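Competence protein PILN (Thermus thermophilus, PDB 4BHQ) probably helps build the inner-membrane platform that initiates type IV pilus biogenesis, through a periplasmic domain of the PilN dimerization family. Local coordinates at residues A[116-121]-A[147-152]; A[120-125]-A[131-136]. All coordinates share one frame; numbering follows the deposited sequence.

Interaction 1. Residues A[116-121]-A[147-152]; sequences EALVRF and YTFSAR
Leu118, on the inner side of helix 115-124, sets its CD1 methyl over one face of the Phe149 ring, which rises from strand 146-156. This is a CH-pi contact: CD1 lies 3.9 Å from the ring centroid and 19° off the ring normal, and its closest carbon is Phe149 CG at 3.7 Å. With CG between backbone N and carbonyl carbon (chi1 73°), the Phe149 ring is set where Leu118 and Phe121 both meet it. Leucine suits the place because its CD1 stands two carbons beyond CB, far enough from the helix to reach the ring.

The second kind of contact is aromatic. One turn further along, Phe121 brings its CE1 to 4.1 Å from Phe149 CE2, and the two rings meet obliquely, with centroids 5.5 Å apart and planes at 58°. Phe149 CZ comes over one face of the Phe121 ring. Around them, Val73 of strand 73-82 touches both phenylalanines, Ala138 meets Leu118 and Phe149, and Ile64 of the second subunit packs on Phe121.

Every atom that meets across the contact is carbon, and all three residues are buried. Helix and sheet are joined here by dispersion and the hydrophobic effect, in the core of an alpha+beta domain.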
ATOM      1  N   GLU A 116      -7.127  -8.711 -18.222  1.00 20.77           N
ATOM      2  CA  GLU A 116      -7.526  -9.731 -17.217  1.00 24.84           C
ATOM      3  C   GLU A 116      -6.959  -9.335 -15.799  1.00 21.40           C
ATOM      4  O   GLU A 116      -7.637  -9.499 -14.804  1.00 21.93           O
ATOM      5  CB  GLU A 116      -6.939 -11.112 -17.688  1.00 23.75           C
ATOM      6  CG  GLU A 116      -7.639 -11.640 -19.008  1.00 27.64           C
ATOM      7  CD  GLU A 116      -6.931 -11.151 -20.327  1.00 35.19           C
ATOM      8  OE1 GLU A 116      -5.985 -10.316 -20.313  1.00 32.67           O
ATOM      9  OE2 GLU A 116      -7.310 -11.612 -21.452  1.00 41.86           O
ATOM     10  N   ALA A 117      -5.744  -8.794 -15.735  1.00 22.36           N
ATOM     11  CA  ALA A 117      -5.177  -8.320 -14.427  1.00 20.58           C
ATOM     12  C   ALA A 117      -6.016  -7.177 -13.864  1.00 20.39           C
ATOM     13  O   ALA A 117      -6.306  -7.111 -12.685  1.00 19.33           O
ATOM     14  CB  ALA A 117      -3.771  -7.838 -14.679  1.00 21.49           C
ATOM     15  N   LEU A 118      -6.459  -6.281 -14.761  1.00 22.19           N
ATOM     16  CA  LEU A 118      -7.318  -5.139 -14.344  1.00 22.66           C
ATOM     17  C   LEU A 118      -8.663  -5.649 -13.793  1.00 23.86           C
ATOM     18  O   LEU A 118      -9.139  -5.216 -12.730  1.00 23.34           O
ATOM     19  CB  LEU A 118      -7.549  -4.200 -15.553  1.00 23.44           C
ATOM     20  CG  LEU A 118      -8.509  -3.034 -15.271  1.00 28.61           C
ATOM     21  CD1 LEU A 118      -8.044  -2.220 -14.058  1.00 28.79           C
ATOM     22  CD2 LEU A 118      -8.564  -2.191 -16.542  1.00 35.69           C
ATOM     23  N   VAL A 119      -9.266  -6.580 -14.512  1.00 21.25           N
ATOM     24  CA  VAL A 119     -10.538  -7.162 -14.038  1.00 24.31           C
ATOM     25  C   VAL A 119     -10.387  -7.872 -12.685  1.00 20.43           C
ATOM     26  O   VAL A 119     -11.210  -7.686 -11.791  1.00 20.84           O
ATOM     27  CB  VAL A 119     -11.111  -8.168 -15.100  1.00 25.64           C
ATOM     28  CG1 VAL A 119     -12.256  -8.926 -14.526  1.00 25.59           C
ATOM     29  CG2 VAL A 119     -11.541  -7.412 -16.348  1.00 25.67           C
ATOM     30  N   ARG A 120      -9.336  -8.660 -12.523  1.00 20.73           N
ATOM     31  CA  ARG A 120      -9.063  -9.269 -11.173  1.00 24.16           C
ATOM     32  C   ARG A 120      -8.891  -8.233 -10.058  1.00 20.88           C
ATOM     33  O   ARG A 120      -9.367  -8.430  -8.942  1.00 22.80           O
ATOM     34  CB  ARG A 120      -7.809 -10.142 -11.216  1.00 24.63           C
ATOM     35  CG  ARG A 120      -7.971 -11.417 -12.083  1.00 35.84           C
ATOM     36  CD  ARG A 120      -6.791 -12.409 -11.928  1.00 31.22           C
ATOM     37  NE  ARG A 120      -5.550 -11.930 -12.560  1.00 34.33           N
ATOM     38  CZ  ARG A 120      -5.186 -12.269 -13.807  1.00 34.24           C
ATOM     39  NH1 ARG A 120      -5.942 -13.075 -14.552  1.00 32.59           N
ATOM     40  NH2 ARG A 120      -4.061 -11.825 -14.334  1.00 35.45           N
ATOM     41  N   PHE A 121      -8.251  -7.104 -10.381  1.00 21.80           N
ATOM     42  CA  PHE A 121      -8.024  -6.035  -9.376  1.00 20.82           C
ATOM     43  C   PHE A 121      -9.353  -5.446  -9.011  1.00 25.68           C
ATOM     44  O   PHE A 121      -9.686  -5.284  -7.793  1.00 22.95           O
ATOM     45  CB  PHE A 121      -7.079  -4.940  -9.972  1.00 22.04           C
ATOM     46  CG  PHE A 121      -6.713  -3.856  -8.983  1.00 22.33           C
ATOM     47  CD1 PHE A 121      -7.560  -2.742  -8.788  1.00 21.97           C
ATOM     48  CD2 PHE A 121      -5.546  -3.978  -8.199  1.00 20.77           C
ATOM     49  CE1 PHE A 121      -7.215  -1.741  -7.863  1.00 23.30           C
ATOM     50  CE2 PHE A 121      -5.173  -2.968  -7.285  1.00 21.43           C
ATOM     51  CZ  PHE A 121      -6.012  -1.843  -7.112  1.00 21.18           C
ATOM     52  N   TYR A 147      -2.186  -1.308 -19.720  1.00 18.43           N
ATOM     53  CA  TYR A 147      -3.285  -0.409 -19.459  1.00 19.65           C
ATOM     54  C   TYR A 147      -3.004   0.536 -18.326  1.00 24.17           C
ATOM     55  O   TYR A 147      -2.580   0.089 -17.245  1.00 22.63           O
ATOM     56  CB  TYR A 147      -4.572  -1.194 -19.108  1.00 19.15           C
ATOM     57  CG  TYR A 147      -5.079  -1.913 -20.301  1.00 21.90           C
ATOM     58  CD1 TYR A 147      -4.608  -3.208 -20.606  1.00 20.30           C
ATOM     59  CD2 TYR A 147      -6.010  -1.294 -21.163  1.00 18.71           C
ATOM     60  CE1 TYR A 147      -5.070  -3.900 -21.737  1.00 24.72           C
ATOM     61  CE2 TYR A 147      -6.455  -1.961 -22.320  1.00 21.28           C
ATOM     62  CZ  TYR A 147      -5.967  -3.268 -22.605  1.00 23.52           C
ATOM     63  OH  TYR A 147      -6.436  -3.944 -23.713  1.00 25.67           O
ATOM     64  N   THR A 148      -3.199   1.840 -18.558  1.00 19.67           N
ATOM     65  CA  THR A 148      -3.312   2.753 -17.398  1.00 19.01           C
ATOM     66  C   THR A 148      -4.752   2.704 -16.945  1.00 21.27           C
ATOM     67  O   THR A 148      -5.662   2.392 -17.740  1.00 18.97           O
ATOM     68  CB  THR A 148      -2.896   4.183 -17.803  1.00 19.35           C
ATOM     69  OG1 THR A 148      -3.650   4.576 -18.947  1.00 21.43           O
ATOM     70  CG2 THR A 148      -1.414   4.197 -18.222  1.00 16.08           C
ATOM     71  N   PHE A 149      -5.003   2.988 -15.683  1.00 17.71           N
ATOM     72  CA  PHE A 149      -6.356   2.977 -15.211  1.00 17.68           C
ATOM     73  C   PHE A 149      -6.493   3.901 -14.038  1.00 19.74           C
ATOM     74  O   PHE A 149      -5.474   4.294 -13.387  1.00 20.94           O
ATOM     75  CB  PHE A 149      -6.871   1.542 -14.862  1.00 19.07           C
ATOM     76  CG  PHE A 149      -6.269   0.943 -13.567  1.00 17.97           C
ATOM     77  CD1 PHE A 149      -5.060   0.276 -13.586  1.00 19.01           C
ATOM     78  CD2 PHE A 149      -6.950   1.122 -12.332  1.00 20.21           C
ATOM     79  CE1 PHE A 149      -4.483  -0.280 -12.430  1.00 19.21           C
ATOM     80  CE2 PHE A 149      -6.415   0.559 -11.150  1.00 23.60           C
ATOM     81  CZ  PHE A 149      -5.169  -0.172 -11.207  1.00 23.12           C
ATOM     82  N   SER A 150      -7.727   4.265 -13.744  1.00 18.43           N
ATOM     83  CA  SER A 150      -8.046   4.974 -12.515  1.00 18.07           C
ATOM     84  C   SER A 150      -9.283   4.478 -11.872  1.00 20.67           C
ATOM     85  O   SER A 150     -10.252   4.025 -12.537  1.00 19.95           O
ATOM     86  CB  SER A 150      -8.112   6.507 -12.759  1.00 25.15           C
ATOM     87  OG  SER A 150      -9.265   6.821 -13.507  1.00 32.84           O
ATOM     88  N   ALA A 151      -9.258   4.523 -10.543  1.00 21.86           N
ATOM     89  CA  ALA A 151     -10.341   3.995  -9.739  1.00 22.92           C
ATOM     90  C   ALA A 151     -10.360   4.673  -8.384  1.00 25.42           C
ATOM     91  O   ALA A 151      -9.338   5.171  -7.894  1.00 19.53           O
ATOM     92  CB  ALA A 151     -10.205   2.457  -9.567  1.00 21.40           C
ATOM     93  N   ARG A 152     -11.522   4.642  -7.748  1.00 20.07           N
ATOM     94  CA  ARG A 152     -11.659   5.029  -6.336  1.00 22.27           C
ATOM     95  C   ARG A 152     -12.104   3.778  -5.545  1.00 24.79           C
ATOM     96  O   ARG A 152     -13.003   3.086  -5.995  1.00 20.94           O
ATOM     97  CB  ARG A 152     -12.687   6.166  -6.198  1.00 22.02           C
ATOM     98  CG  ARG A 152     -12.066   7.517  -6.605  1.00 27.21           C
ATOM     99  CD  ARG A 152     -13.137   8.670  -6.658  1.00 38.69           C
ATOM    100  NE  ARG A 152     -14.154   8.256  -7.630  1.00 44.84           N
ATOM    101  CZ  ARG A 152     -15.194   8.958  -8.043  1.00 54.30           C
ATOM    102  NH1 ARG A 152     -15.431  10.169  -7.543  1.00 57.25           N
ATOM    103  NH2 ARG A 152     -16.003   8.424  -8.972  1.00 56.52           N
TER

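Interaction 2. Residues A[120-125]-A[131-136]; sequences RFIRAF and FGIEFQ
Ile122 and Ile133 meet through their CG2 methyls, 4.0 Å apart, and their first torsions differ: Ile122 points CG2 away from its backbone N, with CG1 beside that N, whereas Ile133 swings CG1 opposite its N (chi1 -176°) and keeps CG2 close to the backbone. Helix 115-124, the connection of a split beta-alpha-beta crossover in an alpha+beta, ferredoxin-like fold, packs on strand 131-141, into which it leads; the short segments run at 140° with axes 8.6 Å apart.

Ile133, beta-branched and so at home in a strand, lays its CB 3.7 Å from Phe125 CB and has its CD1 by Ile122 CA, with a looser 4.5 Å contact to Phe121 CE1. Replacing Ile133 by an alanine would probably open a gap between helix and strand, leaving Ile122 CG2 without its mate and Phe125 CB less covered. Ile122 CD1 sits over one face of the Phe135 ring in a CH-pi contact, 3.9 Å from its centroid.

Where the chain turns back, Phe125 directs its edge toward the face of Phe131 in an offset edge-to-face pair, planes at 73°. Both aromatics pack on Val153 of strand 146-156, and the Phe125 ring meets Phe60 of the second subunit, so this end faces the dimer partner. Phe125 CD1 lies 3.8 Å from Phe131 CD2, which approaches in the plane of the Phe125 ring.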
ATOM      1  N   ARG A 120      -9.336  -8.660 -12.523  1.00 20.73           N
ATOM      2  CA  ARG A 120      -9.063  -9.269 -11.173  1.00 24.16           C
ATOM      3  C   ARG A 120      -8.891  -8.233 -10.058  1.00 20.88           C
ATOM      4  O   ARG A 120      -9.367  -8.430  -8.942  1.00 22.80           O
ATOM      5  CB  ARG A 120      -7.809 -10.142 -11.216  1.00 24.63           C
ATOM      6  CG  ARG A 120      -7.971 -11.417 -12.083  1.00 35.84           C
ATOM      7  CD  ARG A 120      -6.791 -12.409 -11.928  1.00 31.22           C
ATOM      8  NE  ARG A 120      -5.550 -11.930 -12.560  1.00 34.33           N
ATOM      9  CZ  ARG A 120      -5.186 -12.269 -13.807  1.00 34.24           C
ATOM     10  NH1 ARG A 120      -5.942 -13.075 -14.552  1.00 32.59           N
ATOM     11  NH2 ARG A 120      -4.061 -11.825 -14.334  1.00 35.45           N
ATOM     12  N   PHE A 121      -8.251  -7.104 -10.381  1.00 21.80           N
ATOM     13  CA  PHE A 121      -8.024  -6.035  -9.376  1.00 20.82           C
ATOM     14  C   PHE A 121      -9.353  -5.446  -9.011  1.00 25.68           C
ATOM     15  O   PHE A 121      -9.686  -5.284  -7.793  1.00 22.95           O
ATOM     16  CB  PHE A 121      -7.079  -4.940  -9.972  1.00 22.04           C
ATOM     17  CG  PHE A 121      -6.713  -3.856  -8.983  1.00 22.33           C
ATOM     18  CD1 PHE A 121      -7.560  -2.742  -8.788  1.00 21.97           C
ATOM     19  CD2 PHE A 121      -5.546  -3.978  -8.199  1.00 20.77           C
ATOM     20  CE1 PHE A 121      -7.215  -1.741  -7.863  1.00 23.30           C
ATOM     21  CE2 PHE A 121      -5.173  -2.968  -7.285  1.00 21.43           C
ATOM     22  CZ  PHE A 121      -6.012  -1.843  -7.112  1.00 21.18           C
ATOM     23  N   ILE A 122     -10.152  -5.109 -10.031  1.00 21.80           N
ATOM     24  CA  ILE A 122     -11.454  -4.504  -9.749  1.00 21.60           C
ATOM     25  C   ILE A 122     -12.302  -5.458  -8.912  1.00 23.50           C
ATOM     26  O   ILE A 122     -12.898  -5.038  -7.876  1.00 25.01           O
ATOM     27  CB  ILE A 122     -12.198  -4.135 -11.033  1.00 25.56           C
ATOM     28  CG1 ILE A 122     -11.451  -3.025 -11.777  1.00 25.22           C
ATOM     29  CG2 ILE A 122     -13.632  -3.701 -10.707  1.00 26.64           C
ATOM     30  CD1 ILE A 122     -11.963  -2.815 -13.202  1.00 24.29           C
ATOM     31  N   ARG A 123     -12.342  -6.720  -9.306  1.00 23.98           N
ATOM     32  CA  ARG A 123     -13.247  -7.700  -8.614  1.00 27.77           C
ATOM     33  C   ARG A 123     -12.821  -7.927  -7.173  1.00 30.72           C
ATOM     34  O   ARG A 123     -13.665  -8.176  -6.334  1.00 30.05           O
ATOM     35  CB  ARG A 123     -13.280  -9.065  -9.350  1.00 28.35           C
ATOM     36  CG  ARG A 123     -14.125  -8.990 -10.630  1.00 36.40           C
ATOM     37  CD  ARG A 123     -14.299 -10.380 -11.283  1.00 48.17           C
ATOM     38  NE  ARG A 123     -14.977 -10.348 -12.599  1.00 46.23           N
ATOM     39  CZ  ARG A 123     -14.775 -11.236 -13.593  1.00 53.57           C
ATOM     40  NH1 ARG A 123     -13.934 -12.267 -13.450  1.00 52.31           N
ATOM     41  NH2 ARG A 123     -15.417 -11.103 -14.753  1.00 54.71           N
ATOM     42  N   ALA A 124     -11.501  -7.851  -6.885  1.00 26.06           N
ATOM     43  CA  ALA A 124     -11.056  -8.008  -5.467  1.00 25.51           C
ATOM     44  C   ALA A 124     -11.788  -7.048  -4.585  1.00 27.22           C
ATOM     45  O   ALA A 124     -12.031  -7.324  -3.411  1.00 28.24           O
ATOM     46  CB  ALA A 124      -9.522  -7.771  -5.321  1.00 20.62           C
ATOM     47  N   PHE A 125     -12.097  -5.839  -5.103  1.00 21.60           N
ATOM     48  CA  PHE A 125     -12.729  -4.857  -4.220  1.00 23.56           C
ATOM     49  C   PHE A 125     -14.273  -4.895  -4.252  1.00 31.44           C
ATOM     50  O   PHE A 125     -14.925  -4.083  -3.627  1.00 34.30           O
ATOM     51  CB  PHE A 125     -12.193  -3.448  -4.558  1.00 22.27           C
ATOM     52  CG  PHE A 125     -10.740  -3.293  -4.170  1.00 20.80           C
ATOM     53  CD1 PHE A 125     -10.387  -3.024  -2.856  1.00 19.68           C
ATOM     54  CD2 PHE A 125      -9.717  -3.566  -5.108  1.00 19.87           C
ATOM     55  CE1 PHE A 125      -9.025  -2.898  -2.499  1.00 20.76           C
ATOM     56  CE2 PHE A 125      -8.389  -3.449  -4.755  1.00 18.02           C
ATOM     57  CZ  PHE A 125      -8.024  -3.150  -3.455  1.00 19.34           C
ATOM     58  N   PHE A 131     -15.283  -3.267   1.424  1.00 23.37           N
ATOM     59  CA  PHE A 131     -14.819  -2.447   0.307  1.00 25.77           C
ATOM     60  C   PHE A 131     -15.840  -2.284  -0.788  1.00 26.50           C
ATOM     61  O   PHE A 131     -16.696  -3.133  -0.965  1.00 24.59           O
ATOM     62  CB  PHE A 131     -13.552  -3.096  -0.332  1.00 24.62           C
ATOM     63  CG  PHE A 131     -12.364  -3.104   0.592  1.00 22.06           C
ATOM     64  CD1 PHE A 131     -12.181  -4.160   1.462  1.00 23.28           C
ATOM     65  CD2 PHE A 131     -11.477  -2.034   0.619  1.00 20.18           C
ATOM     66  CE1 PHE A 131     -11.116  -4.144   2.360  1.00 25.88           C
ATOM     67  CE2 PHE A 131     -10.383  -2.045   1.494  1.00 19.62           C
ATOM     68  CZ  PHE A 131     -10.231  -3.113   2.377  1.00 18.91           C
ATOM     69  N   GLY A 132     -15.771  -1.136  -1.480  1.00 24.68           N
ATOM     70  CA  GLY A 132     -16.463  -0.925  -2.735  1.00 24.16           C
ATOM     71  C   GLY A 132     -15.422  -0.336  -3.673  1.00 26.52           C
ATOM     72  O   GLY A 132     -14.368   0.162  -3.224  1.00 21.31           O
ATOM     73  N   ILE A 133     -15.702  -0.375  -4.961  1.00 23.60           N
ATOM     74  CA  ILE A 133     -14.798   0.248  -5.939  1.00 22.77           C
ATOM     75  C   ILE A 133     -15.633   0.997  -6.982  1.00 26.31           C
ATOM     76  O   ILE A 133     -16.693   0.497  -7.422  1.00 26.60           O
ATOM     77  CB  ILE A 133     -13.858  -0.803  -6.549  1.00 21.02           C
ATOM     78  CG1 ILE A 133     -12.852  -0.129  -7.496  1.00 21.91           C
ATOM     79  CG2 ILE A 133     -14.656  -1.920  -7.249  1.00 27.20           C
ATOM     80  CD1 ILE A 133     -11.631  -0.955  -7.880  1.00 23.35           C
ATOM     81  N   GLU A 134     -15.193   2.189  -7.356  1.00 22.21           N
ATOM     82  CA  GLU A 134     -15.735   2.829  -8.556  1.00 23.76           C
ATOM     83  C   GLU A 134     -14.662   2.934  -9.595  1.00 24.58           C
ATOM     84  O   GLU A 134     -13.714   3.715  -9.434  1.00 25.50           O
ATOM     85  CB  GLU A 134     -16.358   4.197  -8.226  1.00 29.00           C
ATOM     86  CG  GLU A 134     -16.830   4.878  -9.501  1.00 43.06           C
ATOM     87  CD  GLU A 134     -17.971   5.871  -9.282  1.00 50.10           C
ATOM     88  OE1 GLU A 134     -17.685   7.042  -8.932  1.00 46.03           O
ATOM     89  OE2 GLU A 134     -19.141   5.454  -9.501  1.00 56.07           O
ATOM     90  N   PHE A 135     -14.785   2.101 -10.633  1.00 23.27           N
ATOM     91  CA  PHE A 135     -13.862   2.081 -11.772  1.00 22.84           C
ATOM     92  C   PHE A 135     -14.101   3.278 -12.678  1.00 21.81           C
ATOM     93  O   PHE A 135     -15.173   3.368 -13.276  1.00 21.19           O
ATOM     94  CB  PHE A 135     -14.060   0.746 -12.489  1.00 22.32           C
ATOM     95  CG  PHE A 135     -13.264   0.630 -13.801  1.00 25.47           C
ATOM     96  CD1 PHE A 135     -11.900   0.810 -13.813  1.00 23.04           C
ATOM     97  CD2 PHE A 135     -13.940   0.389 -15.020  1.00 24.34           C
ATOM     98  CE1 PHE A 135     -11.184   0.670 -14.981  1.00 25.98           C
ATOM     99  CE2 PHE A 135     -13.234   0.283 -16.196  1.00 27.45           C
ATOM    100  CZ  PHE A 135     -11.839   0.418 -16.173  1.00 25.25           C
ATOM    101  N   GLN A 136     -13.117   4.196 -12.805  1.00 18.32           N
ATOM    102  CA  GLN A 136     -13.321   5.419 -13.574  1.00 19.04           C
ATOM    103  C   GLN A 136     -12.972   5.199 -15.034  1.00 20.64           C
ATOM    104  O   GLN A 136     -13.548   5.792 -15.922  1.00 20.17           O
ATOM    105  CB  GLN A 136     -12.460   6.600 -13.018  1.00 24.02           C
ATOM    106  CG  GLN A 136     -12.792   6.899 -11.540  1.00 38.23           C
ATOM    107  CD  GLN A 136     -11.811   7.933 -10.893  1.00 50.98           C
ATOM    108  OE1 GLN A 136     -10.564   7.789 -10.975  1.00 52.25           O
ATOM    109  NE2 GLN A 136     -12.376   8.965 -10.244  1.00 53.46           N
TER

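Overall arrangement
Following the chain from its N terminus, helix 115-124 comes after strand 102-112 and supplies one side of both contacts. Interaction 2 closes the shorter loop, bringing strand 131-141 back against the end of the helix after five intervening residues. Interaction 1 closes a longer one, from the earlier helix turns to strand 146-156. The two share Arg120 and Phe121, and the loop of interaction 2 (120 to 136) nests within that of interaction 1 (116 to 152). The two strands follow each other in sequence and are antiparallel neighbours, joined at Gln136 and Ser150. One helix thus ties together two adjacent strands, and both contacts reach the second subunit.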